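Local coordinates for organic hydroperoxide resistance protein OhrB (Bacillus subtilis, PDB 2BJO), which takes part in the resistance of the cell to organic hydroperoxides as a member of the OsmC/Ohr family, at residues A114-C119 / V131-K136. The protein carries 3 engineered substitutions. Numbering follows the deposited sequence.
Sequences AAHEFC and VKLELK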
loop_
_atom_site.group_PDB
_atom_site.type_symbol
_atom_site.label_atom_id
_atom_site.label_comp_id
_atom_site.label_asym_id
_atom_site.label_seq_id
_atom_site.Cartn_x
_atom_site.Cartn_y
_atom_site.Cartn_z
ATOM N N ALA A 114 13.223 -9.459 12.897
ATOM C CA ALA A 114 13.703 -8.097 13.054
ATOM C C ALA A 114 13.109 -7.142 12.002
ATOM O O ALA A 114 12.657 -6.027 12.298
ATOM C CB ALA A 114 15.232 -8.109 13.076
ATOM N N ALA A 115 13.092 -7.590 10.753
ATOM C CA ALA A 115 12.481 -6.876 9.649
ATOM C C ALA A 115 11.014 -6.561 9.903
ATOM O O ALA A 115 10.571 -5.478 9.553
ATOM C CB ALA A 115 12.618 -7.652 8.333
ATOM N N HIS A 116 10.268 -7.489 10.494
ATOM C CA HIS A 116 8.865 -7.266 10.808
ATOM C C HIS A 116 8.684 -6.218 11.893
ATOM O O HIS A 116 7.635 -5.609 11.981
ATOM C CB HIS A 116 8.207 -8.576 11.246
ATOM C CG HIS A 116 6.714 -8.570 11.177
ATOM N ND1 HIS A 116 5.914 -9.096 12.172
ATOM C CD2 HIS A 116 5.870 -8.101 10.234
ATOM C CE1 HIS A 116 4.646 -8.957 11.840
ATOM N NE2 HIS A 116 4.591 -8.361 10.665
ATOM N N GLU A 117 9.677 -6.011 12.744
ATOM C CA GLU A 117 9.572 -4.986 13.772
ATOM C C GLU A 117 9.956 -3.632 13.159
ATOM O O GLU A 117 9.431 -2.601 13.580
ATOM C CB GLU A 117 10.341 -5.427 15.039
ATOM C CG GLU A 117 10.107 -6.862 15.616
ATOM C CD GLU A 117 8.774 -7.621 15.363
ATOM O OE1 GLU A 117 8.789 -8.842 15.021
ATOM O OE2 GLU A 117 7.658 -7.061 15.481
ATOM N N PHE A 118 10.831 -3.585 12.154
ATOM C CA PHE A 118 11.272 -2.344 11.495
ATOM C C PHE A 118 10.425 -1.772 10.344
ATOM O O PHE A 118 10.236 -0.563 10.293
ATOM C CB PHE A 118 12.722 -2.581 11.044
ATOM C CG PHE A 118 13.391 -1.451 10.325
ATOM C CD1 PHE A 118 14.344 -0.676 10.974
ATOM C CD2 PHE A 118 13.096 -1.157 8.993
ATOM C CE1 PHE A 118 14.991 0.386 10.317
ATOM C CE2 PHE A 118 13.735 -0.112 8.349
ATOM C CZ PHE A 118 14.681 0.662 8.995
ATOM N N CYS A 119 9.947 -2.618 9.431
ATOM C CA CYS A 119 9.182 -2.250 8.244
ATOM C C CYS A 119 8.006 -1.365 8.602
ATOM O O CYS A 119 7.130 -1.807 9.355
ATOM C CB CYS A 119 8.662 -3.482 7.494
ATOM S SG CYS A 119 7.447 -3.276 6.143
ATOM N N VAL A 131 -0.589 -10.666 9.915
ATOM C CA VAL A 131 0.455 -10.866 8.901
ATOM C C VAL A 131 1.268 -12.156 9.099
ATOM O O VAL A 131 2.017 -12.294 10.075
ATOM C CB VAL A 131 1.435 -9.663 8.828
ATOM C CG1 VAL A 131 2.497 -9.913 7.756
ATOM C CG2 VAL A 131 0.681 -8.373 8.542
ATOM N N LYS A 132 1.112 -13.087 8.164
ATOM C CA LYS A 132 1.787 -14.390 8.188
ATOM C C LYS A 132 3.086 -14.306 7.403
ATOM O O LYS A 132 3.097 -13.869 6.259
ATOM C CB LYS A 132 0.941 -15.513 7.586
ATOM C CG LYS A 132 -0.343 -15.752 8.371
ATOM C CD LYS A 132 -1.387 -16.490 7.558
ATOM C CE LYS A 132 -2.730 -16.522 8.287
ATOM N NZ LYS A 132 -3.807 -16.984 7.355
ATOM N N LEU A 133 4.157 -14.738 8.061
ATOM C CA LEU A 133 5.538 -14.703 7.598
ATOM C C LEU A 133 5.994 -16.136 7.380
ATOM O O LEU A 133 5.935 -16.954 8.290
ATOM C CB LEU A 133 6.460 -14.031 8.610
ATOM C CG LEU A 133 6.095 -12.607 9.025
ATOM C CD1 LEU A 133 7.087 -12.144 10.053
ATOM C CD2 LEU A 133 6.036 -11.584 7.914
ATOM N N GLU A 134 6.431 -16.427 6.163
ATOM C CA GLU A 134 6.856 -17.753 5.755
ATOM C C GLU A 134 8.230 -17.669 5.113
ATOM O O GLU A 134 8.427 -16.873 4.213
ATOM C CB GLU A 134 5.864 -18.343 4.751
ATOM C CG GLU A 134 4.471 -18.512 5.329
ATOM C CD GLU A 134 3.427 -19.076 4.365
ATOM O OE1 GLU A 134 3.773 -19.473 3.226
ATOM O OE2 GLU A 134 2.241 -19.115 4.788
ATOM N N LEU A 135 9.171 -18.469 5.586
ATOM C CA LEU A 135 10.438 -18.678 4.915
ATOM C C LEU A 135 10.351 -19.822 3.929
ATOM O O LEU A 135 9.613 -20.756 4.185
ATOM C CB LEU A 135 11.526 -19.122 5.886
ATOM C CG LEU A 135 12.291 -18.154 6.777
ATOM C CD1 LEU A 135 13.051 -18.963 7.812
ATOM C CD2 LEU A 135 13.206 -17.299 5.880
ATOM N N LYS A 136 11.101 -19.775 2.836
ATOM C CA LYS A 136 11.305 -20.949 1.988
ATOM C C LYS A 136 12.795 -21.286 1.893
ATOM O O LYS A 136 13.647 -20.399 1.741
ATOM C CB LYS A 136 10.660 -20.789 0.617
ATOM C CG LYS A 136 10.681 -19.434 -0.032
ATOM C CD LYS A 136 9.873 -19.463 -1.329
ATOM C CE LYS A 136 10.600 -20.046 -2.523
ATOM N NZ LYS A 136 10.030 -19.536 -3.819
#
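His116 lays its imidazole against Leu133, whose CD1 methyl sits over one face of the ring. This is helix-on-sheet packing in an OsmC/Ohr fold: the last turn of helix 105-118 meets the C-terminal strand 132-135, which lies at the edge of its sheet within the chain and runs parallel to strand 89-99. Leu133 CD1 is 4.0 Å from the centroid of the His116 ring and 23° off the ring normal, a CH-pi contact. The methyl is displaced toward the CG-ND1 bond, with His116 CG the nearest ring atom at 3.8 Å. The other methyl, Leu133 CD2, comes no nearer than 4.2 Å, to His116 CD2.

With chi1 at -162°, His116 CG stands anti to the backbone N, and the ring extends from the helix toward Val131, the residue just before the strand, which comes in obliquely. No hydrogen bond links the two segments; the join is made by van der Waals contact and the one CH-pi approach, and the area buried is a modest 129 Å². Tyr52 of helix 44-65 touches both His116 and Val131, bringing the long helix into the same cluster, while Leu133 also packs on Val112 one turn back along helix 105-118.

Just beyond this turn, Cys119 forms the disulfide with Cys55 seen in this oxidised structure, so the contact flanks the cysteine pair, although the sulfur itself does not meet the strand. At the tip of the imidazole, His116 NE2 lies 3.9 Å from both CB and CG1 of Val131.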